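Side-chain contacts in phosphodiesterase (Salpingoeca rosetta, PDB 7D7P), which belongs to the HD-type phosphodiesterase family, an all-helical fold that holds a zinc ion and a magnesium ion side by side: residues W54-L59 and V115-Y120; T99-N102 and N108-H111; L140-S145 and N212-T217; L144-D149 and T258-N263; D171-E176 and N216-T221. All coordinates share one frame; numbering follows the deposited sequence.

In the fold
The contacts lie in one helical domain without strands. Contact 1 ties the loop before helix 63-76 to helix 109-126; contact 2, which falls between its two segments in the sequence, starts that helix. Contacts 3 and 4 begin at the end of helix 133-145 and run to helices 200-215 and 245-260; their centres are about 7 Å apart. Contact 5 shares N216 and T217 with contact 3 and brings in helix 174-187. The centres of contacts 4 and 5 are about 13 Å apart. Contact 4 lies about 3 Å from the centre of the chain. Contacts 2 and 4 supply the four zinc ligands, so the metal site joins helices far apart in sequence.

Contact 1 of 5, residues W54-L59 and V115-Y120; sequences WDFDAL and VLHTTY
F56 and H117 both carry CG opposite the backbone N (chi1 171° and -175°), which sends the two rings out from loop and helix to meet face to face. Their centroids are 4.2 Å apart and their planes are inclined by 29°, an imperfectly parallel stack. The phenyl is slid along the imidazole: F56 CB lies 3.4 Å from H117 CE1, F56 CD2 is 3.5 Å from H117 ND1, and F56 CG sits over the centre of the imidazole. Farther down the ring, F56 CE2 comes to 3.8 Å from H117 CB. The stack fastens the loop that precedes helix 63-76 to the flank of helix 109-126 in this all-helical domain, and V69 of helix 63-76 also packs on F56. The opposite face of the imidazole is met by Y120 CD2, one helical turn further on, 4.0 Å above the plane and toward the rim, so aromatic carbons meet both faces. A hydrogen bond between H117 NE2 and L51 O helps to set the rotation of the ring. On the far face of the phenyl the backbone N of A58 lies above the rim. Just beyond, D57 OD1 accepts from L59 N at 3.3 Å in an Asx turn, and the same OD1 is also bonded to W274 NE1.

Contact 2 of 5, residues T99-N102 and N108-H111; sequences TQYN and NWRH. With ZN (zinc ion), chain G.
Y101, N108 and W109 bring together the two ends of the short connection that leads into helix 109-126. The tyrosine ring lies beside the peptide joining N108 to W109: CD2 of Y101 comes to 3.6 Å from N108 O, and the ring meets this peptide at a slant. Further back, Y101 CB and W109 CB touch at 4.2 Å, and the indole presents its edge to Y101 CD1. N108 gives CB to the other segment, 3.7 Å from N102 O, while its amide turns to the helix. With chi1 at 49° its CG sits between the backbone N and the carbonyl carbon, a setting that lets OD1 accept from H111 N at 3.0 Å with an N-H...O angle of 150°. N108 is thus the N-cap of the helix, and its ND2 is bonded to N104 O. A water completes the joint, donating to N102 O and accepting from W109 N, each at 3.0 Å. The capped first turn carries H111, whose NE2 binds the zinc ion at 2.2 Å and whose ND1 is held by H262 NE2. Y101 OH bonds to L144 O and D147 N, linking this corner to the end of helix 133-145, while W109 packs on helices 63-76 and 87-99, and N108 and H111 lie against W274 of helix 268-291.

Contact 3 of 5, residues L140-S145 and N212-T217; sequences LIAALS and NCILNT
Between A142 and I214 no ring takes part, and the flat group at the joint is the peptide carbonyl of A142, whose O lies 3.9 Å from I214 CG1. The N216 amide holds N212 O nearly in its own plane, 2.9 Å from ND2, though ND2 stands above the plane of the N212 carbonyl; N216 N comes from the opposite face. I214 carries CG1 opposite its carbonyl carbon (chi1 -71°) and continues extended to CD1, so the branch lies along the facing backbone: CG1 is 4.1 Å from A142 CB, and CD1 is 4.2 Å from A142 CA and 4.3 Å from S145 O. This is helix-helix packing in the domain core, where the small A142 lets helices 133-145 and 200-215 come to 6.4 Å between the CA atoms of A142 and I214. S145 OG is turned back on its own helix, giving I141 O a hydrogen bond of 2.9 Å beside the one from S145 N. W93 of helix 87-99 and A183 of helix 174-187 pack on S145.

Contact 4 of 5, residues L144-D149 and T258-N263; sequences LSHDLD and TADLHN. With ZN (zinc ion), chain G; MG (magnesium ion), chain H.
H146, in the loop after helix 133-145, faces D260 of helix 245-260, their CA atoms 8.8 Å apart. H146 and D147 form the consecutive His-Asp pair that gives HD-type phosphodiesterases their name, and with D260 and H111 they bind the zinc ion. H146 NE2 coordinates the zinc ion at 2.2 Å, D147 OD2 also at 2.2 Å, and D260 OD1 at 2.3 Å. The shared metal explains why H146 NE2 and D260 OD1 stand 3.2 Å apart without a hydrogen bond between them. Imidazole and D260 carboxylate are turned 78° against each other. CG of H146 takes the position between backbone N and carbonyl carbon (chi1 83°), which swings the ring toward helix 245-260, while D260 reaches in with CG opposite its backbone N (chi1 -165°). The rotation of the imidazole is fixed by ND1, hydrogen-bonded to A143 O one turn back, and D147 CB packs on one ring face. D147 joins the two metal ions: its OD2 goes to zinc and its OD1 to the magnesium ion. H146 contributes to the magnesium side through its backbone, since its O accepts from a water in the magnesium shell. Another water bridges the metals, 2.5 Å from zinc and 2.0 Å from magnesium, and this water donates a 2.6 Å hydrogen bond to D260 OD2.

Contact 5 of 5, residues D171-E176 and N216-T221; sequences DQSVLE and NTDMAT. With PEG (di(hydroxyethyl)ether), chain C.
An Asx turn at D218 meets the N-terminal end of helix 174-187 near the metal site, with E176 on the side of the magnesium ion. S173, in the N-cap position of that helix, sends OG across to D218 OD2 in a 2.7 Å hydrogen bond on the anti side of the carboxylate. D218 OD1 closes the turn by accepting from A220 N at 3.0 Å, a donor well above the carboxylate plane. E176 bends at its second torsion (chi2 74°) and lays its own carboxylate on that of D218: the planes are 1° apart, E176 CD is 3.6 Å from D218 CB, and E176 OE1 is 3.9 Å from D218 OD2. N155 ND2 donates to E176 OE1, probably easing the meeting of two acidic groups. A diethylene glycol O2 sits 2.9 Å from D218 OD2. One water donates to E176 OE2 at 2.8 Å and to T217 O at 2.9 Å, and its oxygen also binds the magnesium ion; with both hydrogens spent on the protein, a lone pair is probably directed at the metal.

Contact 1 of 5, residues W54-L59 and V115-Y120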
# COMPACT_ATOMS: atom_id res chain seq x y z
N TRP A 54 -16.32 -2.63 -20.48
CA TRP A 54 -15.78 -1.99 -19.29
C TRP A 54 -14.96 -0.74 -19.61
O TRP A 54 -14.61 0.00 -18.69
CB TRP A 54 -14.92 -2.99 -18.51
CG TRP A 54 -15.71 -4.10 -17.89
CD1 TRP A 54 -16.06 -5.28 -18.47
CD2 TRP A 54 -16.27 -4.12 -16.57
NE1 TRP A 54 -16.79 -6.04 -17.59
CE2 TRP A 54 -16.93 -5.35 -16.41
CE3 TRP A 54 -16.26 -3.22 -15.50
CZ2 TRP A 54 -17.59 -5.71 -15.23
CZ3 TRP A 54 -16.91 -3.57 -14.33
CH2 TRP A 54 -17.57 -4.80 -14.21
N ASP A 55 -14.66 -0.49 -20.88
CA ASP A 55 -13.92 0.69 -21.30
C ASP A 55 -14.82 1.90 -21.55
O ASP A 55 -14.34 2.93 -22.02
CB ASP A 55 -13.12 0.39 -22.57
CG ASP A 55 -11.94 -0.53 -22.31
OD1 ASP A 55 -11.73 -0.93 -21.15
OD2 ASP A 55 -11.21 -0.84 -23.28
N PHE A 56 -16.11 1.79 -21.23
CA PHE A 56 -17.05 2.87 -21.50
C PHE A 56 -16.67 4.13 -20.74
O PHE A 56 -16.36 4.08 -19.54
CB PHE A 56 -18.47 2.44 -21.14
CG PHE A 56 -19.48 3.55 -21.18
CD1 PHE A 56 -20.03 3.96 -22.38
CD2 PHE A 56 -19.87 4.19 -20.01
CE1 PHE A 56 -20.96 4.99 -22.42
CE2 PHE A 56 -20.80 5.22 -20.05
CZ PHE A 56 -21.34 5.62 -21.25
N ASP A 57 -16.70 5.26 -21.43
CA ASP A 57 -16.40 6.56 -20.84
C ASP A 57 -17.37 7.58 -21.41
O ASP A 57 -17.40 7.81 -22.63
CB ASP A 57 -14.95 6.98 -21.12
CG ASP A 57 -14.51 8.14 -20.25
OD1 ASP A 57 -15.35 8.71 -19.53
OD2 ASP A 57 -13.30 8.48 -20.28
N ALA A 58 -18.17 8.20 -20.54
CA ALA A 58 -19.18 9.16 -20.97
C ALA A 58 -18.58 10.44 -21.53
O ALA A 58 -19.28 11.19 -22.22
CB ALA A 58 -20.12 9.50 -19.81
N LEU A 59 -17.30 10.72 -21.25
CA LEU A 59 -16.69 11.94 -21.77
C LEU A 59 -16.56 11.90 -23.29
O LEU A 59 -16.54 12.95 -23.93
CB LEU A 59 -15.31 12.15 -21.13
CG LEU A 59 -15.30 12.49 -19.64
CD1 LEU A 59 -13.86 12.62 -19.12
CD2 LEU A 59 -16.09 13.76 -19.35
N VAL A 115 -22.07 5.91 -13.70
CA VAL A 115 -22.45 5.05 -12.59
C VAL A 115 -23.59 4.13 -12.99
O VAL A 115 -23.65 2.97 -12.57
CB VAL A 115 -22.79 5.90 -11.35
CG1 VAL A 115 -23.32 5.03 -10.21
CG2 VAL A 115 -21.57 6.67 -10.90
N LEU A 116 -24.51 4.62 -13.82
CA LEU A 116 -25.57 3.77 -14.34
C LEU A 116 -25.00 2.63 -15.17
O LEU A 116 -25.36 1.46 -14.99
CB LEU A 116 -26.57 4.58 -15.16
CG LEU A 116 -27.53 3.73 -16.00
CD1 LEU A 116 -28.47 2.94 -15.11
CD2 LEU A 116 -28.31 4.58 -17.00
N HIS A 117 -24.09 2.96 -16.10
CA HIS A 117 -23.53 1.93 -16.98
C HIS A 117 -22.67 0.94 -16.20
O HIS A 117 -22.72 -0.27 -16.47
CB HIS A 117 -22.72 2.59 -18.10
CG HIS A 117 -22.21 1.62 -19.11
ND1 HIS A 117 -20.98 0.99 -19.00
CD2 HIS A 117 -22.76 1.16 -20.26
CE1 HIS A 117 -20.80 0.19 -20.03
NE2 HIS A 117 -21.86 0.27 -20.81
N THR A 118 -21.88 1.43 -15.25
CA THR A 118 -21.05 0.54 -14.45
C THR A 118 -21.90 -0.36 -13.55
O THR A 118 -21.56 -1.52 -13.32
CB THR A 118 -20.06 1.35 -13.62
OG1 THR A 118 -19.34 2.25 -14.48
CG2 THR A 118 -19.07 0.44 -12.90
N THR A 119 -23.01 0.18 -13.04
CA THR A 119 -23.95 -0.65 -12.28
C THR A 119 -24.54 -1.74 -13.16
O THR A 119 -24.72 -2.89 -12.72
CB THR A 119 -25.06 0.21 -11.68
OG1 THR A 119 -24.49 1.19 -10.80
CG2 THR A 119 -26.05 -0.65 -10.90
N TYR A 120 -24.84 -1.41 -14.42
CA TYR A 120 -25.34 -2.41 -15.36
C TYR A 120 -24.30 -3.49 -15.62
O TYR A 120 -24.64 -4.67 -15.77
CB TYR A 120 -25.76 -1.71 -16.66
CG TYR A 120 -25.50 -2.48 -17.93
CD1 TYR A 120 -26.40 -3.44 -18.37
CD2 TYR A 120 -24.39 -2.22 -18.71
CE1 TYR A 120 -26.18 -4.14 -19.54
CE2 TYR A 120 -24.16 -2.91 -19.88
CZ TYR A 120 -25.06 -3.86 -20.30
OH TYR A 120 -24.83 -4.55 -21.47

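Contact 2 of 5, residues T99-N102 and N108-H111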
# COMPACT_ATOMS: atom_id res chain seq x y z
N THR A 99 -31.56 17.69 -16.41
CA THR A 99 -31.71 19.11 -16.11
C THR A 99 -31.53 19.41 -14.63
O THR A 99 -31.34 20.58 -14.27
CB THR A 99 -33.08 19.63 -16.57
OG1 THR A 99 -34.12 18.89 -15.91
CG2 THR A 99 -33.23 19.48 -18.07
N GLN A 100 -31.59 18.40 -13.77
CA GLN A 100 -31.36 18.60 -12.34
C GLN A 100 -29.92 18.33 -11.93
O GLN A 100 -29.58 18.56 -10.76
CB GLN A 100 -32.30 17.71 -11.53
CG GLN A 100 -33.76 18.12 -11.64
CD GLN A 100 -34.10 19.33 -10.81
OE1 GLN A 100 -34.84 20.22 -11.25
NE2 GLN A 100 -33.57 19.38 -9.59
N TYR A 101 -29.08 17.86 -12.84
CA TYR A 101 -27.65 17.85 -12.61
C TYR A 101 -27.08 19.19 -13.02
O TYR A 101 -27.60 19.86 -13.92
CB TYR A 101 -26.97 16.71 -13.37
CG TYR A 101 -27.02 15.39 -12.63
CD1 TYR A 101 -28.11 14.54 -12.76
CD2 TYR A 101 -25.98 15.01 -11.79
CE1 TYR A 101 -28.16 13.34 -12.07
CE2 TYR A 101 -26.03 13.81 -11.10
CZ TYR A 101 -27.12 12.98 -11.24
OH TYR A 101 -27.17 11.78 -10.56
N ASN A 102 -26.01 19.60 -12.34
CA ASN A 102 -25.36 20.87 -12.60
C ASN A 102 -24.08 20.66 -13.40
O ASN A 102 -23.53 19.55 -13.46
CB ASN A 102 -25.07 21.60 -11.29
CG ASN A 102 -26.33 21.87 -10.49
OD1 ASN A 102 -27.28 22.45 -11.01
ND2 ASN A 102 -26.35 21.44 -9.24
N ASN A 108 -21.43 15.56 -12.52
CA ASN A 108 -22.30 16.06 -13.57
C ASN A 108 -23.14 14.94 -14.17
O ASN A 108 -23.11 13.80 -13.69
CB ASN A 108 -21.48 16.76 -14.66
CG ASN A 108 -20.30 15.91 -15.13
OD1 ASN A 108 -20.44 14.72 -15.40
ND2 ASN A 108 -19.13 16.54 -15.24
N TRP A 109 -23.88 15.24 -15.24
CA TRP A 109 -24.75 14.25 -15.87
C TRP A 109 -23.95 13.08 -16.43
O TRP A 109 -24.44 11.95 -16.45
CB TRP A 109 -25.59 14.91 -16.96
CG TRP A 109 -26.20 13.96 -17.96
CD1 TRP A 109 -25.88 13.84 -19.28
CD2 TRP A 109 -27.29 13.04 -17.74
NE1 TRP A 109 -26.67 12.90 -19.89
CE2 TRP A 109 -27.55 12.40 -18.96
CE3 TRP A 109 -28.05 12.71 -16.62
CZ2 TRP A 109 -28.54 11.43 -19.10
CZ3 TRP A 109 -29.04 11.74 -16.76
CH2 TRP A 109 -29.27 11.12 -17.99
N ARG A 110 -22.73 13.33 -16.90
CA ARG A 110 -21.93 12.24 -17.45
C ARG A 110 -21.42 11.31 -16.35
O ARG A 110 -21.26 10.11 -16.59
CB ARG A 110 -20.77 12.81 -18.27
CG ARG A 110 -21.21 13.20 -19.68
CD ARG A 110 -20.13 13.95 -20.44
NE ARG A 110 -20.46 14.04 -21.86
CZ ARG A 110 -21.33 14.91 -22.38
NH1 ARG A 110 -21.97 15.76 -21.59
NH2 ARG A 110 -21.57 14.91 -23.68
N HIS A 111 -21.17 11.84 -15.15
CA HIS A 111 -20.85 10.97 -14.02
C HIS A 111 -22.02 10.06 -13.68
O HIS A 111 -21.83 8.88 -13.36
CB HIS A 111 -20.44 11.81 -12.81
CG HIS A 111 -20.30 11.02 -11.55
ND1 HIS A 111 -19.42 9.96 -11.43
CD2 HIS A 111 -20.91 11.13 -10.35
CE1 HIS A 111 -19.51 9.45 -10.21
NE2 HIS A 111 -20.40 10.14 -9.53
ZN ZN G . -21.21 9.89 -7.44
O HOH W 1 -24.63 18.09 -15.89
O HOH W 2 -21.72 9.83 -5.01
O HOH W 3 -19.17 10.84 -6.68

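Contact 3 of 5, residues L140-S145 and N212-T217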
# COMPACT_ATOMS: atom_id res chain seq x y z
N LEU A 140 -31.20 0.81 -11.32
CA LEU A 140 -31.01 1.70 -12.46
C LEU A 140 -31.40 3.13 -12.11
O LEU A 140 -30.70 4.08 -12.47
CB LEU A 140 -31.80 1.20 -13.67
CG LEU A 140 -31.49 -0.21 -14.18
CD1 LEU A 140 -32.19 -0.46 -15.51
CD2 LEU A 140 -30.00 -0.43 -14.31
N ILE A 141 -32.54 3.30 -11.43
CA ILE A 141 -32.98 4.64 -11.04
C ILE A 141 -32.03 5.24 -10.01
O ILE A 141 -31.65 6.41 -10.11
CB ILE A 141 -34.42 4.58 -10.50
CG1 ILE A 141 -35.39 4.13 -11.60
CG2 ILE A 141 -34.84 5.94 -9.94
CD1 ILE A 141 -36.79 3.85 -11.11
N ALA A 142 -31.61 4.45 -9.02
CA ALA A 142 -30.73 4.96 -7.97
C ALA A 142 -29.39 5.41 -8.54
O ALA A 142 -28.86 6.45 -8.15
CB ALA A 142 -30.53 3.90 -6.89
N ALA A 143 -28.83 4.63 -9.48
CA ALA A 143 -27.52 4.96 -10.03
C ALA A 143 -27.56 6.28 -10.79
O ALA A 143 -26.64 7.11 -10.67
CB ALA A 143 -27.04 3.83 -10.95
N LEU A 144 -28.61 6.50 -11.58
CA LEU A 144 -28.71 7.74 -12.35
C LEU A 144 -29.04 8.94 -11.48
O LEU A 144 -28.69 10.07 -11.82
CB LEU A 144 -29.75 7.57 -13.45
CG LEU A 144 -29.54 8.28 -14.79
CD1 LEU A 144 -28.10 8.16 -15.27
CD2 LEU A 144 -30.48 7.68 -15.81
N SER A 145 -29.71 8.70 -10.34
CA SER A 145 -30.19 9.76 -9.47
C SER A 145 -29.27 10.03 -8.28
O SER A 145 -29.58 10.90 -7.47
CB SER A 145 -31.59 9.41 -8.95
OG SER A 145 -32.50 9.18 -10.01
N ASN A 212 -31.62 3.24 0.57
CA ASN A 212 -30.47 2.63 1.23
C ASN A 212 -29.23 2.70 0.35
O ASN A 212 -28.12 2.94 0.85
CB ASN A 212 -30.78 1.18 1.60
CG ASN A 212 -29.65 0.53 2.38
OD1 ASN A 212 -28.82 -0.19 1.81
ND2 ASN A 212 -29.61 0.77 3.68
N CYS A 213 -29.38 2.50 -0.96
CA CYS A 213 -28.21 2.48 -1.83
C CYS A 213 -27.64 3.87 -2.03
O CYS A 213 -26.41 4.04 -2.02
CB CYS A 213 -28.56 1.82 -3.17
SG CYS A 213 -28.74 0.02 -3.06
N ILE A 214 -28.50 4.88 -2.19
CA ILE A 214 -28.00 6.25 -2.35
C ILE A 214 -27.36 6.74 -1.06
O ILE A 214 -26.29 7.37 -1.08
CB ILE A 214 -29.12 7.19 -2.82
CG1 ILE A 214 -29.49 6.88 -4.28
CG2 ILE A 214 -28.70 8.65 -2.68
CD1 ILE A 214 -30.64 7.72 -4.81
N LEU A 215 -27.99 6.47 0.09
CA LEU A 215 -27.41 6.89 1.36
C LEU A 215 -26.08 6.19 1.63
O LEU A 215 -25.21 6.75 2.32
CB LEU A 215 -28.38 6.61 2.51
CG LEU A 215 -29.58 7.55 2.65
CD1 LEU A 215 -30.46 7.12 3.82
CD2 LEU A 215 -29.13 8.99 2.83
N ASN A 216 -25.89 4.99 1.10
CA ASN A 216 -24.63 4.28 1.27
C ASN A 216 -23.56 4.72 0.27
O ASN A 216 -22.44 4.20 0.32
CB ASN A 216 -24.85 2.77 1.16
CG ASN A 216 -25.11 2.13 2.51
OD1 ASN A 216 -24.20 1.98 3.33
ND2 ASN A 216 -26.36 1.77 2.77
N THR A 217 -23.86 5.67 -0.62
CA THR A 217 -22.80 6.30 -1.39
C THR A 217 -22.06 7.37 -0.60
O THR A 217 -21.07 7.92 -1.10
CB THR A 217 -23.35 6.92 -2.68
OG1 THR A 217 -24.27 7.98 -2.36
CG2 THR A 217 -24.06 5.86 -3.52

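Contact 4 of 5, residues L144-D149 and T258-N263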
# COMPACT_ATOMS: atom_id res chain seq x y z
N LEU A 144 -28.61 6.50 -11.58
CA LEU A 144 -28.71 7.74 -12.35
C LEU A 144 -29.04 8.94 -11.48
O LEU A 144 -28.69 10.07 -11.82
CB LEU A 144 -29.75 7.57 -13.45
CG LEU A 144 -29.54 8.28 -14.79
CD1 LEU A 144 -28.10 8.16 -15.27
CD2 LEU A 144 -30.48 7.68 -15.81
N SER A 145 -29.71 8.70 -10.34
CA SER A 145 -30.19 9.76 -9.47
C SER A 145 -29.27 10.03 -8.28
O SER A 145 -29.58 10.90 -7.47
CB SER A 145 -31.59 9.41 -8.95
OG SER A 145 -32.50 9.18 -10.01
N HIS A 146 -28.16 9.30 -8.16
CA HIS A 146 -27.44 9.25 -6.89
C HIS A 146 -26.72 10.55 -6.54
O HIS A 146 -26.34 10.73 -5.38
CB HIS A 146 -26.44 8.09 -6.90
CG HIS A 146 -25.14 8.43 -7.57
ND1 HIS A 146 -24.99 8.44 -8.94
CD2 HIS A 146 -23.94 8.78 -7.05
CE1 HIS A 146 -23.75 8.77 -9.24
NE2 HIS A 146 -23.09 8.99 -8.11
N ASP A 147 -26.51 11.45 -7.51
CA ASP A 147 -25.80 12.69 -7.25
C ASP A 147 -26.59 13.91 -7.72
O ASP A 147 -26.00 14.91 -8.12
CB ASP A 147 -24.42 12.67 -7.91
CG ASP A 147 -23.31 12.25 -6.95
OD1 ASP A 147 -23.52 12.34 -5.72
OD2 ASP A 147 -22.24 11.83 -7.43
N LEU A 148 -27.92 13.83 -7.68
CA LEU A 148 -28.76 14.90 -8.21
C LEU A 148 -28.49 16.23 -7.51
O LEU A 148 -28.43 16.29 -6.27
CB LEU A 148 -30.23 14.52 -8.05
CG LEU A 148 -30.84 13.60 -9.12
CD1 LEU A 148 -32.09 12.95 -8.57
CD2 LEU A 148 -31.15 14.38 -10.39
N ASP A 149 -28.33 17.28 -8.31
CA ASP A 149 -28.16 18.65 -7.82
C ASP A 149 -26.89 18.82 -6.98
O ASP A 149 -26.83 19.67 -6.09
CB ASP A 149 -29.39 19.13 -7.04
CG ASP A 149 -29.43 20.64 -6.86
OD1 ASP A 149 -29.05 21.36 -7.80
OD2 ASP A 149 -29.83 21.09 -5.77
N THR A 258 -19.46 0.56 -5.36
CA THR A 258 -18.39 0.17 -6.27
C THR A 258 -18.49 0.94 -7.59
O THR A 258 -17.48 1.44 -8.10
CB THR A 258 -18.44 -1.33 -6.54
OG1 THR A 258 -18.38 -2.04 -5.30
CG2 THR A 258 -17.26 -1.76 -7.42
N ALA A 259 -19.70 1.05 -8.15
CA ALA A 259 -19.85 1.75 -9.42
C ALA A 259 -19.62 3.25 -9.27
O ALA A 259 -19.19 3.91 -10.22
CB ALA A 259 -21.24 1.49 -10.00
N ASP A 260 -19.91 3.81 -8.09
CA ASP A 260 -19.66 5.23 -7.85
C ASP A 260 -18.17 5.55 -7.97
O ASP A 260 -17.80 6.60 -8.50
CB ASP A 260 -20.19 5.63 -6.48
CG ASP A 260 -20.30 7.14 -6.31
OD1 ASP A 260 -20.24 7.85 -7.34
OD2 ASP A 260 -20.44 7.61 -5.16
N LEU A 261 -17.31 4.66 -7.48
CA LEU A 261 -15.87 4.84 -7.56
C LEU A 261 -15.31 4.20 -8.83
O LEU A 261 -14.49 3.28 -8.79
CB LEU A 261 -15.20 4.28 -6.31
CG LEU A 261 -15.73 4.76 -4.96
CD1 LEU A 261 -14.98 4.10 -3.81
CD2 LEU A 261 -15.63 6.28 -4.85
N HIS A 262 -15.78 4.70 -9.97
CA HIS A 262 -15.43 4.10 -11.26
C HIS A 262 -14.08 4.55 -11.79
O HIS A 262 -13.56 3.90 -12.72
CB HIS A 262 -16.52 4.42 -12.29
CG HIS A 262 -16.79 5.88 -12.47
ND1 HIS A 262 -15.89 6.73 -13.09
CD2 HIS A 262 -17.85 6.64 -12.13
CE1 HIS A 262 -16.39 7.96 -13.11
NE2 HIS A 262 -17.58 7.93 -12.53
N ASN A 263 -13.48 5.61 -11.24
CA ASN A 263 -12.23 6.13 -11.78
C ASN A 263 -11.11 5.09 -11.82
O ASN A 263 -10.51 4.92 -12.90
CB ASN A 263 -11.80 7.37 -10.99
CG ASN A 263 -12.54 8.62 -11.42
OD1 ASN A 263 -13.57 8.54 -12.10
ND2 ASN A 263 -12.03 9.78 -11.03
ZN ZN G . -21.21 9.89 -7.44
MG MG H . -22.41 11.50 -4.06
O HOH W 4 -24.20 10.26 -3.58
O HOH W 5 -20.45 12.47 -4.63
O HOH W 2 -21.72 9.83 -5.01
O HOH W 3 -19.17 10.84 -6.68
O HOH W 6 -22.77 13.16 -2.92

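Contact 5 of 5, residues D171-E176 and N216-T221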
# COMPACT_ATOMS: atom_id res chain seq x y z
N ASP A 171 -27.01 17.48 9.77
CA ASP A 171 -25.63 17.06 9.53
C ASP A 171 -25.49 15.59 9.14
O ASP A 171 -24.36 15.10 9.03
CB ASP A 171 -24.72 17.34 10.75
CG ASP A 171 -24.58 18.82 11.04
OD1 ASP A 171 -24.93 19.64 10.18
OD2 ASP A 171 -24.12 19.16 12.16
N GLN A 172 -26.59 14.88 8.92
CA GLN A 172 -26.55 13.45 8.62
C GLN A 172 -26.65 13.25 7.11
O GLN A 172 -27.67 13.58 6.51
CB GLN A 172 -27.69 12.73 9.34
CG GLN A 172 -27.84 13.11 10.80
CD GLN A 172 -26.64 12.73 11.63
OE1 GLN A 172 -26.18 11.59 11.59
NE2 GLN A 172 -26.11 13.69 12.39
N SER A 173 -25.58 12.69 6.52
CA SER A 173 -25.49 12.40 5.09
C SER A 173 -26.21 13.47 4.26
O SER A 173 -27.16 13.19 3.53
CB SER A 173 -26.05 11.01 4.77
OG SER A 173 -25.25 9.98 5.34
N VAL A 174 -25.74 14.71 4.42
CA VAL A 174 -26.49 15.87 3.95
C VAL A 174 -26.77 15.77 2.45
O VAL A 174 -27.91 15.87 2.00
CB VAL A 174 -25.74 17.17 4.29
CG1 VAL A 174 -26.43 18.37 3.68
CG2 VAL A 174 -25.62 17.33 5.81
N LEU A 175 -25.71 15.59 1.66
CA LEU A 175 -25.87 15.55 0.21
C LEU A 175 -26.66 14.33 -0.24
O LEU A 175 -27.55 14.44 -1.09
CB LEU A 175 -24.50 15.57 -0.47
CG LEU A 175 -23.77 16.90 -0.51
CD1 LEU A 175 -22.42 16.74 -1.17
CD2 LEU A 175 -24.61 17.94 -1.23
N GLU A 176 -26.34 13.16 0.32
CA GLU A 176 -27.00 11.92 -0.11
C GLU A 176 -28.49 11.94 0.22
O GLU A 176 -29.31 11.46 -0.57
CB GLU A 176 -26.31 10.72 0.53
CG GLU A 176 -24.87 10.49 0.07
CD GLU A 176 -23.89 11.49 0.65
OE1 GLU A 176 -24.17 12.06 1.73
OE2 GLU A 176 -22.83 11.73 0.02
N ASN A 216 -25.89 4.99 1.10
CA ASN A 216 -24.63 4.28 1.27
C ASN A 216 -23.56 4.72 0.27
O ASN A 216 -22.44 4.20 0.32
CB ASN A 216 -24.85 2.77 1.16
CG ASN A 216 -25.11 2.13 2.51
OD1 ASN A 216 -24.20 1.98 3.33
ND2 ASN A 216 -26.36 1.77 2.77
N THR A 217 -23.86 5.67 -0.62
CA THR A 217 -22.80 6.30 -1.39
C THR A 217 -22.06 7.37 -0.60
O THR A 217 -21.07 7.92 -1.10
CB THR A 217 -23.35 6.92 -2.68
OG1 THR A 217 -24.27 7.98 -2.36
CG2 THR A 217 -24.06 5.86 -3.52
N ASP A 218 -22.51 7.66 0.62
CA ASP A 218 -21.79 8.55 1.52
C ASP A 218 -20.45 7.92 1.90
O ASP A 218 -20.41 6.85 2.51
CB ASP A 218 -22.63 8.82 2.77
CG ASP A 218 -22.00 9.83 3.72
OD1 ASP A 218 -20.88 10.31 3.44
OD2 ASP A 218 -22.64 10.16 4.74
N MET A 219 -19.36 8.59 1.52
CA MET A 219 -18.03 8.06 1.79
C MET A 219 -17.80 7.83 3.28
O MET A 219 -16.97 6.99 3.66
CB MET A 219 -16.96 9.01 1.24
CG MET A 219 -17.03 9.20 -0.27
SD MET A 219 -16.89 7.66 -1.20
CE MET A 219 -15.39 6.98 -0.50
N ALA A 220 -18.52 8.56 4.14
CA ALA A 220 -18.41 8.36 5.58
C ALA A 220 -18.88 6.98 6.03
O ALA A 220 -18.58 6.59 7.17
CB ALA A 220 -19.20 9.44 6.32
N THR A 221 -19.59 6.24 5.19
CA THR A 221 -20.03 4.89 5.50
C THR A 221 -19.20 3.82 4.79
O THR A 221 -19.57 2.64 4.83
CB THR A 221 -21.51 4.72 5.16
OG1 THR A 221 -21.68 4.72 3.74
CG2 THR A 221 -22.34 5.85 5.76
C2 PEG C . -22.94 11.39 7.98
O2 PEG C . -21.92 11.71 7.08
C3 PEG C . -21.55 13.06 7.12
C4 PEG C . -22.33 13.83 6.05
O4 PEG C . -23.28 14.68 6.63
O HOH W 7 -21.73 10.55 -2.25
O HOH W 8 -19.75 11.49 0.57